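PDB 3K4I: uncharacterized protein from Pseudomonas syringae pv. tomato, which is of unknown function but belongs to the RraA/aldolase-like family of alpha/beta proteins and is found here as an assembly of three chains. Local coordinates for residues 205-210 / 214-219; 35-40 / 183-188; 18-23 / 168-173. All coordinates share one frame; numbering follows the deposited sequence.

Contact 1 (205-210 / 214-219)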
loop_
_atom_site.group_PDB
_atom_site.type_symbol
_atom_site.label_atom_id
_atom_site.label_comp_id
_atom_site.label_asym_id
_atom_site.label_seq_id
_atom_site.Cartn_x
_atom_site.Cartn_y
_atom_site.Cartn_z
ATOM N N GLU C 205 -16.415 -11.952 -22.345
ATOM C CA GLU C 205 -16.452 -13.191 -23.143
ATOM C C GLU C 205 -16.204 -12.908 -24.631
ATOM O O GLU C 205 -15.453 -13.647 -25.305
ATOM C CB GLU C 205 -17.748 -13.935 -22.906
ATOM C CG GLU C 205 -17.793 -14.597 -21.551
ATOM C CD GLU C 205 -19.204 -14.930 -21.077
ATOM O OE1 GLU C 205 -20.199 -14.687 -21.809
ATOM O OE2 GLU C 205 -19.308 -15.416 -19.926
ATOM N N ALA C 206 -16.792 -11.817 -25.123
ATOM C CA ALA C 206 -16.611 -11.432 -26.503
ATOM C C ALA C 206 -15.166 -11.050 -26.850
ATOM O O ALA C 206 -14.582 -11.560 -27.823
ATOM C CB ALA C 206 -17.613 -10.296 -26.880
ATOM N N ILE C 207 -14.589 -10.129 -26.082
ATOM C CA ILE C 207 -13.205 -9.767 -26.327
ATOM C C ILE C 207 -12.226 -10.928 -26.119
ATOM O O ILE C 207 -11.173 -10.947 -26.748
ATOM C CB ILE C 207 -12.759 -8.489 -25.582
ATOM C CG1 ILE C 207 -12.729 -8.708 -24.065
ATOM C CG2 ILE C 207 -13.646 -7.305 -26.013
ATOM C CD1 ILE C 207 -12.492 -7.409 -23.281
ATOM N N SER C 208 -12.599 -11.917 -25.294
ATOM C CA SER C 208 -11.750 -13.092 -25.084
ATOM C C SER C 208 -11.927 -14.143 -26.199
ATOM O O SER C 208 -11.237 -15.178 -26.231
ATOM C CB SER C 208 -12.010 -13.693 -23.687
ATOM O OG SER C 208 -11.538 -12.825 -22.647
ATOM N N SER C 209 -12.853 -13.857 -27.105
ATOM C CA SER C 209 -13.038 -14.661 -28.301
ATOM C C SER C 209 -12.631 -13.902 -29.570
ATOM O O SER C 209 -12.968 -14.309 -30.681
ATOM C CB SER C 209 -14.476 -15.231 -28.358
ATOM O OG SER C 209 -15.451 -14.191 -28.437
ATOM N N GLY C 210 -11.894 -12.796 -29.385
ATOM C CA GLY C 210 -11.316 -12.054 -30.507
ATOM C C GLY C 210 -12.154 -10.923 -31.070
ATOM O O GLY C 210 -11.831 -10.395 -32.129
ATOM N N GLU C 214 -14.858 -2.335 -29.516
ATOM C CA GLU C 214 -15.894 -1.589 -30.234
ATOM C C GLU C 214 -17.082 -2.496 -30.539
ATOM O O GLU C 214 -18.217 -2.166 -30.181
ATOM C CB GLU C 214 -15.353 -1.022 -31.543
ATOM C CG GLU C 214 -14.585 0.276 -31.384
ATOM C CD GLU C 214 -14.597 1.135 -32.645
ATOM O OE1 GLU C 214 -13.951 2.208 -32.617
ATOM O OE2 GLU C 214 -15.244 0.748 -33.651
ATOM N N GLN C 215 -16.795 -3.635 -31.175
ATOM C CA GLN C 215 -17.813 -4.640 -31.557
ATOM C C GLN C 215 -18.613 -5.123 -30.357
ATOM O O GLN C 215 -19.851 -5.133 -30.383
ATOM C CB GLN C 215 -17.159 -5.877 -32.161
ATOM C CG GLN C 215 -16.545 -5.779 -33.528
ATOM C CD GLN C 215 -16.062 -7.150 -33.986
ATOM O OE1 GLN C 215 -14.893 -7.531 -33.780
ATOM N NE2 GLN C 215 -16.982 -7.925 -34.566
ATOM N N ALA C 216 -17.887 -5.548 -29.319
ATOM C CA ALA C 216 -18.485 -6.093 -28.104
ATOM C C ALA C 216 -19.438 -5.110 -27.425
ATOM O O ALA C 216 -20.535 -5.487 -27.020
ATOM C CB ALA C 216 -17.390 -6.534 -27.125
ATOM N N ARG C 217 -19.020 -3.852 -27.328
ATOM C CA ARG C 217 -19.781 -2.821 -26.601
ATOM C C ARG C 217 -21.157 -2.477 -27.190
ATOM O O ARG C 217 -22.059 -2.044 -26.468
ATOM C CB ARG C 217 -18.941 -1.551 -26.419
ATOM C CG ARG C 217 -17.978 -1.636 -25.258
ATOM C CD ARG C 217 -17.148 -0.374 -25.108
ATOM N NE ARG C 217 -16.369 -0.425 -23.873
ATOM C CZ ARG C 217 -15.475 0.483 -23.491
ATOM N NH1 ARG C 217 -15.213 1.544 -24.251
ATOM N NH2 ARG C 217 -14.829 0.320 -22.342
HETATM N N MSE C 218 -21.325 -2.663 -28.492
HETATM C CA MSE C 218 -22.628 -2.390 -29.085
HETATM C C MSE C 218 -23.348 -3.624 -29.605
HETATM O O MSE C 218 -24.424 -3.516 -30.194
HETATM C CB MSE C 218 -22.550 -1.295 -30.146
HETATM C CG MSE C 218 -21.159 -0.949 -30.575
HETATM SE SE MSE C 218 -21.213 -0.079 -32.295
HETATM C CE MSE C 218 -20.731 -1.600 -33.439
ATOM N N THR C 219 -22.766 -4.797 -29.395
ATOM C CA THR C 219 -23.562 -6.014 -29.499
ATOM C C THR C 219 -24.161 -6.303 -28.118
ATOM O O THR C 219 -25.137 -7.055 -28.001
ATOM C CB THR C 219 -22.779 -7.216 -30.089
ATOM O OG1 THR C 219 -21.554 -7.401 -29.379
ATOM C CG2 THR C 219 -22.460 -6.984 -31.559
#

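Contact 2 (35-40 / 183-188)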
loop_
_atom_site.group_PDB
_atom_site.type_symbol
_atom_site.label_atom_id
_atom_site.label_comp_id
_atom_site.label_asym_id
_atom_site.label_seq_id
_atom_site.Cartn_x
_atom_site.Cartn_y
_atom_site.Cartn_z
ATOM N N LEU C 35 -28.170 5.927 -10.406
ATOM C CA LEU C 35 -29.173 6.554 -9.553
ATOM C C LEU C 35 -28.733 7.967 -9.121
ATOM O O LEU C 35 -29.447 8.643 -8.388
ATOM C CB LEU C 35 -29.547 5.642 -8.367
ATOM C CG LEU C 35 -30.200 4.284 -8.768
ATOM C CD1 LEU C 35 -30.174 3.271 -7.624
ATOM C CD2 LEU C 35 -31.614 4.468 -9.302
ATOM N N GLY C 36 -27.559 8.403 -9.579
ATOM C CA GLY C 36 -27.107 9.790 -9.362
ATOM C C GLY C 36 -26.325 9.977 -8.081
ATOM O O GLY C 36 -26.185 11.095 -7.598
ATOM N N ILE C 37 -25.797 8.889 -7.537
ATOM C CA ILE C 37 -25.230 8.882 -6.183
ATOM C C ILE C 37 -23.804 8.329 -6.223
ATOM O O ILE C 37 -23.549 7.304 -6.854
ATOM C CB ILE C 37 -26.112 7.990 -5.262
ATOM C CG1 ILE C 37 -27.454 8.682 -5.003
ATOM C CG2 ILE C 37 -25.418 7.632 -3.918
ATOM C CD1 ILE C 37 -28.507 7.699 -4.546
ATOM N N ASP C 38 -22.874 9.045 -5.604
ATOM C CA ASP C 38 -21.507 8.565 -5.414
ATOM C C ASP C 38 -21.484 7.703 -4.197
ATOM O O ASP C 38 -22.076 8.081 -3.186
ATOM C CB ASP C 38 -20.584 9.763 -5.087
ATOM C CG ASP C 38 -20.246 10.613 -6.295
ATOM O OD1 ASP C 38 -20.506 10.187 -7.425
ATOM O OD2 ASP C 38 -19.683 11.729 -6.111
ATOM N N GLY C 39 -20.792 6.568 -4.263
ATOM C CA GLY C 39 -20.727 5.697 -3.090
ATOM C C GLY C 39 -19.332 5.387 -2.596
ATOM O O GLY C 39 -19.178 4.860 -1.518
ATOM N N GLY C 40 -18.309 5.702 -3.381
ATOM C CA GLY C 40 -16.936 5.310 -2.996
ATOM C C GLY C 40 -16.305 6.169 -1.929
ATOM O O GLY C 40 -16.539 7.381 -1.885
ATOM N N GLN C 183 -29.443 2.617 2.521
ATOM C CA GLN C 183 -30.349 1.518 2.867
ATOM C C GLN C 183 -31.679 1.588 2.104
ATOM O O GLN C 183 -32.235 0.538 1.693
ATOM C CB GLN C 183 -30.572 1.441 4.390
ATOM C CG GLN C 183 -31.171 2.677 5.059
ATOM C CD GLN C 183 -30.837 2.706 6.524
ATOM O OE1 GLN C 183 -31.624 2.291 7.357
ATOM N NE2 GLN C 183 -29.652 3.199 6.853
ATOM N N GLN C 184 -32.203 2.785 1.904
ATOM C CA GLN C 184 -33.481 2.879 1.187
ATOM C C GLN C 184 -33.373 2.469 -0.285
ATOM O O GLN C 184 -34.396 2.247 -0.943
ATOM C CB GLN C 184 -34.085 4.280 1.321
ATOM C CG GLN C 184 -34.591 4.565 2.713
ATOM C CD GLN C 184 -34.829 6.023 2.960
ATOM O OE1 GLN C 184 -33.892 6.802 3.171
ATOM N NE2 GLN C 184 -36.086 6.402 2.972
ATOM N N LEU C 185 -32.153 2.381 -0.808
ATOM C CA LEU C 185 -31.935 2.032 -2.200
ATOM C C LEU C 185 -31.300 0.659 -2.392
ATOM O O LEU C 185 -31.067 0.254 -3.537
ATOM C CB LEU C 185 -31.034 3.072 -2.884
ATOM C CG LEU C 185 -31.627 4.475 -2.961
ATOM C CD1 LEU C 185 -30.563 5.413 -3.507
ATOM C CD2 LEU C 185 -32.850 4.492 -3.810
ATOM N N ALA C 186 -31.054 -0.063 -1.294
ATOM C CA ALA C 186 -30.164 -1.212 -1.343
ATOM C C ALA C 186 -30.638 -2.301 -2.300
ATOM O O ALA C 186 -29.854 -2.732 -3.147
ATOM C CB ALA C 186 -29.905 -1.789 0.057
ATOM N N ALA C 187 -31.904 -2.696 -2.197
ATOM C CA ALA C 187 -32.477 -3.717 -3.097
ATOM C C ALA C 187 -32.366 -3.314 -4.576
ATOM O O ALA C 187 -31.944 -4.102 -5.421
ATOM C CB ALA C 187 -33.940 -4.033 -2.730
ATOM N N GLU C 188 -32.699 -2.064 -4.877
ATOM C CA GLU C 188 -32.647 -1.577 -6.243
ATOM C C GLU C 188 -31.196 -1.526 -6.760
ATOM O O GLU C 188 -30.939 -1.863 -7.905
ATOM C CB GLU C 188 -33.305 -0.192 -6.340
ATOM C CG GLU C 188 -33.244 0.473 -7.728
ATOM C CD GLU C 188 -34.075 -0.237 -8.800
ATOM O OE1 GLU C 188 -35.042 -0.986 -8.466
ATOM O OE2 GLU C 188 -33.763 -0.052 -9.997
#

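Contact 3 (18-23 / 168-173)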
loop_
_atom_site.group_PDB
_atom_site.type_symbol
_atom_site.label_atom_id
_atom_site.label_comp_id
_atom_site.label_asym_id
_atom_site.label_seq_id
_atom_site.Cartn_x
_atom_site.Cartn_y
_atom_site.Cartn_z
ATOM N N ASP C 18 -27.061 -11.681 0.609
ATOM C CA ASP C 18 -26.461 -12.889 0.052
ATOM C C ASP C 18 -25.993 -12.672 -1.380
ATOM O O ASP C 18 -24.882 -13.078 -1.738
ATOM C CB ASP C 18 -27.390 -14.108 0.193
ATOM C CG ASP C 18 -27.656 -14.464 1.654
ATOM O OD1 ASP C 18 -26.748 -14.247 2.489
ATOM O OD2 ASP C 18 -28.763 -14.937 1.978
ATOM N N GLU C 19 -26.818 -11.987 -2.173
ATOM C CA GLU C 19 -26.480 -11.632 -3.548
ATOM C C GLU C 19 -25.160 -10.884 -3.672
ATOM O O GLU C 19 -24.436 -11.097 -4.635
ATOM C CB GLU C 19 -27.559 -10.777 -4.170
ATOM C CG GLU C 19 -28.870 -11.491 -4.376
ATOM C CD GLU C 19 -29.808 -10.684 -5.243
ATOM O OE1 GLU C 19 -29.706 -10.810 -6.476
ATOM O OE2 GLU C 19 -30.632 -9.919 -4.686
ATOM N N CYS C 20 -24.865 -10.015 -2.699
ATOM C CA CYS C 20 -23.622 -9.214 -2.680
ATOM C C CYS C 20 -22.333 -10.016 -2.504
ATOM O O CYS C 20 -21.226 -9.492 -2.686
ATOM C CB CYS C 20 -23.718 -8.151 -1.591
ATOM S SG CYS C 20 -24.650 -6.704 -2.094
ATOM N N GLU C 21 -22.472 -11.289 -2.145
ATOM C CA GLU C 21 -21.362 -12.254 -2.155
ATOM C C GLU C 21 -20.702 -12.362 -3.520
ATOM O O GLU C 21 -19.522 -12.690 -3.610
ATOM C CB GLU C 21 -21.860 -13.652 -1.777
ATOM C CG GLU C 21 -21.936 -13.953 -0.288
ATOM C CD GLU C 21 -22.467 -15.355 0.006
ATOM O OE1 GLU C 21 -22.236 -16.297 -0.810
ATOM O OE2 GLU C 21 -23.130 -15.515 1.063
ATOM N N HIS C 22 -21.471 -12.120 -4.575
ATOM C CA HIS C 22 -20.985 -12.261 -5.949
ATOM C C HIS C 22 -20.959 -10.934 -6.698
ATOM O O HIS C 22 -20.914 -10.922 -7.939
ATOM C CB HIS C 22 -21.844 -13.269 -6.728
ATOM C CG HIS C 22 -22.052 -14.563 -6.005
ATOM N ND1 HIS C 22 -21.168 -15.618 -6.101
ATOM C CD2 HIS C 22 -23.042 -14.975 -5.176
ATOM C CE1 HIS C 22 -21.608 -16.626 -5.368
ATOM N NE2 HIS C 22 -22.741 -16.260 -4.794
ATOM N N LEU C 23 -20.978 -9.823 -5.950
ATOM C CA LEU C 23 -20.912 -8.507 -6.556
ATOM C C LEU C 23 -19.652 -7.778 -6.125
ATOM O O LEU C 23 -19.298 -7.788 -4.951
ATOM C CB LEU C 23 -22.159 -7.661 -6.224
ATOM C CG LEU C 23 -23.504 -8.149 -6.766
ATOM C CD1 LEU C 23 -24.675 -7.284 -6.279
ATOM C CD2 LEU C 23 -23.536 -8.293 -8.319
ATOM N N GLY C 168 -27.145 1.342 9.297
ATOM C CA GLY C 168 -28.080 0.485 8.539
ATOM C C GLY C 168 -27.796 0.455 7.044
ATOM O O GLY C 168 -28.350 -0.366 6.303
ATOM N N ASP C 169 -26.923 1.348 6.582
ATOM C CA ASP C 169 -26.550 1.357 5.155
ATOM C C ASP C 169 -25.822 0.051 4.759
ATOM O O ASP C 169 -25.198 -0.620 5.581
ATOM C CB ASP C 169 -25.694 2.579 4.812
ATOM C CG ASP C 169 -26.517 3.870 4.654
ATOM O OD1 ASP C 169 -27.766 3.859 4.611
ATOM O OD2 ASP C 169 -25.872 4.938 4.512
ATOM N N LEU C 170 -25.906 -0.297 3.494
ATOM C CA LEU C 170 -25.235 -1.488 3.019
ATOM C C LEU C 170 -23.774 -1.177 2.655
ATOM O O LEU C 170 -23.520 -0.352 1.776
ATOM C CB LEU C 170 -26.014 -2.027 1.819
ATOM C CG LEU C 170 -25.332 -3.152 1.030
ATOM C CD1 LEU C 170 -25.181 -4.394 1.896
ATOM C CD2 LEU C 170 -26.146 -3.441 -0.236
HETATM N N MSE C 171 -22.828 -1.878 3.285
HETATM C CA MSE C 171 -21.373 -1.640 3.042
HETATM C C MSE C 171 -20.822 -2.819 2.282
HETATM O O MSE C 171 -21.030 -3.999 2.699
HETATM C CB MSE C 171 -20.595 -1.557 4.364
HETATM C CG MSE C 171 -21.039 -0.466 5.307
HETATM SE SE MSE C 171 -20.863 1.343 4.532
HETATM C CE MSE C 171 -18.944 1.382 4.127
ATOM N N VAL C 172 -20.127 -2.542 1.180
ATOM C CA VAL C 172 -19.471 -3.614 0.409
ATOM C C VAL C 172 -18.053 -3.133 0.141
ATOM O O VAL C 172 -17.845 -1.973 -0.299
ATOM C CB VAL C 172 -20.179 -3.957 -0.899
ATOM C CG1 VAL C 172 -19.426 -5.147 -1.608
ATOM C CG2 VAL C 172 -21.670 -4.333 -0.634
ATOM N N CYS C 173 -17.094 -3.977 0.519
ATOM C CA CYS C 173 -15.685 -3.616 0.439
ATOM C C CYS C 173 -14.896 -4.767 -0.128
ATOM O O CYS C 173 -15.160 -5.913 0.229
ATOM C CB CYS C 173 -15.137 -3.317 1.841
ATOM S SG CYS C 173 -16.118 -2.141 2.778
#

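Contact 1 (205-210 / 214-219)
No ring or other flat group shapes the meeting of Ala-206 and Ile-207 with Ala-216, which rests on methyl groups and illustrates how small side chains let two successive helices approach. Ala-216 CB is the shared point. It touches Ala-206 CB at 3.8 Å and Ile-207 CG2 at 4.0 Å. The alanine backbones are correspondingly near, with Ala-206 CA only 5.9 Å from Ala-216 CA. The isoleucine joins through its short branch: CG2 lies beside its own backbone N, while CG1 stands between N and the carbonyl carbon (chi1 67°). It is CG2, and not the longer branch of CG1 and CD1, that makes the contact with Ala-216, and the residue also packs on Phe-107 of the second subunit. Both alanines rest on Ser-211 of the connecting loop, and Ala-206 reaches Tyr-220 as well.

Backbone and side-chain groups together close the end of helix 186-207. Ser-209 N donates to Ala-206 O at 3.0 Å. Ser-209 OG lies 2.8 Å from the same Ala-206 O, but Glu-205 O competes for its proton and the choice is unsettled. At the other segment Thr-219 OG1 sits near Gln-215 O and Ala-216 O, and there too the acceptor is not settled. Gly-210, with its positive phi of 92°, is the C-prime residue that lets the chain leave helix 186-207. With Ser-211 N turned back to Ala-206 O and, weakly, Gly-210 N to Ile-207 O, this helix end is a Schellman motif, followed by a short loop that folds helix 213-219 back onto the last turn.

Contact 2 (35-40 / 183-188)
Glu-188, whose CG lies against Leu-35, turns its OE2 to Arg-192 NE in a salt bridge along its own helix, so the acid is engaged at its polar end while its methylene is given to the apolar neighbour. This is the start of helix 186-207 meeting the end of another helix: helix 25-33 closes at Gly-36 in a Schellman motif, and a loop follows that leads toward strand 45-46. Gly-36 has the positive phi (90°) of that motif. The CB atoms of Leu-35 before it and Ile-37 after it both point toward 183-188.

The two pairs differ in style. Leu-35 CD1 meets Glu-188 CG at 4.2 Å, the two side chains crossing at a slant. A chi1 of 177° sets the glutamate CG opposite the backbone N, where it meets the leucine; the bend at chi2 (67°) then turns the carboxylate, whose OE2 pairs with Arg-192. Leu-35 further packs on Val-189 and Arg-192, and so lies over the first turns of the helix. Ile-37 and Leu-185, by contrast, extend toward each other and meet end on, methyl to methyl. The modelled gap from Ile-37 CD1 to Leu-185 CD1 is 3.2 Å, tighter than ordinary van der Waals contact, and the exact placing of these methyls is therefore doubtful.

Polar links to other parts of the fold anchor both segments. The side-chain amide of Gln-183 is gripped by Thr-10 N and Pro-167 O, while Gly-39 shares backbone hydrogen bonds with Val-180. Asp-38 forms a salt bridge with Arg-148 of the second subunit, placing the loop at the border between chains. In the turn leading to helix 186-207, Ala-186 N bonds to Gln-183 O at 3.3 Å.

Contact 3 (18-23 / 168-173)
Cys-20 lays its sulfur against two branched side chains of one strand, touching Leu-170 CD2 at 4.0 Å and Val-172 CG2 at 4.1 Å. A single SG thus bridges residues two apart, whose side chains emerge on the same face of the strand. The cysteine CB points toward the strand, and SG, set beside the residue's own backbone N and opposite the carbonyl carbon (chi1 -81°), reaches the two methyls. On the strand side, Val-172 offers CG2, the methyl beside its backbone N. In Leu-170, chi1 (170°) swings CG away from the backbone N and chi2 (65°) sets the two methyls, of which CD2 is the one that touches the sulfur. At the backbone level, Cys-20 CA and Val-172 CA form the closest CA pair, 7.6 Å apart.

Residues 18-23 pack on one face of the mixed sheet of this alpha/beta fold, where strand 170-174 is hydrogen-bonded between strands 53-63 and 177-181. Val-54 extends the apolar patch, as it is touched by both Cys-20 and Leu-170, and Val-190 of helix 186-207 closes in on Cys-20 and Leu-23. Met-171, a selenomethionine, turns to the other side of the strand and packs on Val-86 and Val-88.

Backbone oxygens of 18-23 have a polar partner too: Arg-52 NH2 bonds to Cys-20 O, and more weakly to Leu-23 O. That second carbonyl also approaches the strand, with Leu-23 O 4.3 Å from Val-172 CG1.

Starting from the N terminus, the chain passes 18-23 and then 35-40 before it builds most of the sheet; it returns at 168-173 to close contact 3 and at 183-188 to close contact 2. The two long loops therefore cross, neither being nested in the other. They meet directly, since Gln-183 N lies 3.0 Å from Asp-169 OD1 in a probable hydrogen bond and Ala-186 packs on Leu-170. Together they tie the N-terminal helices to the sheet and to the start of helix 186-207. That helix then runs to contact 1, a short local closure after both others, whose centre lies about 29 Å from each of theirs.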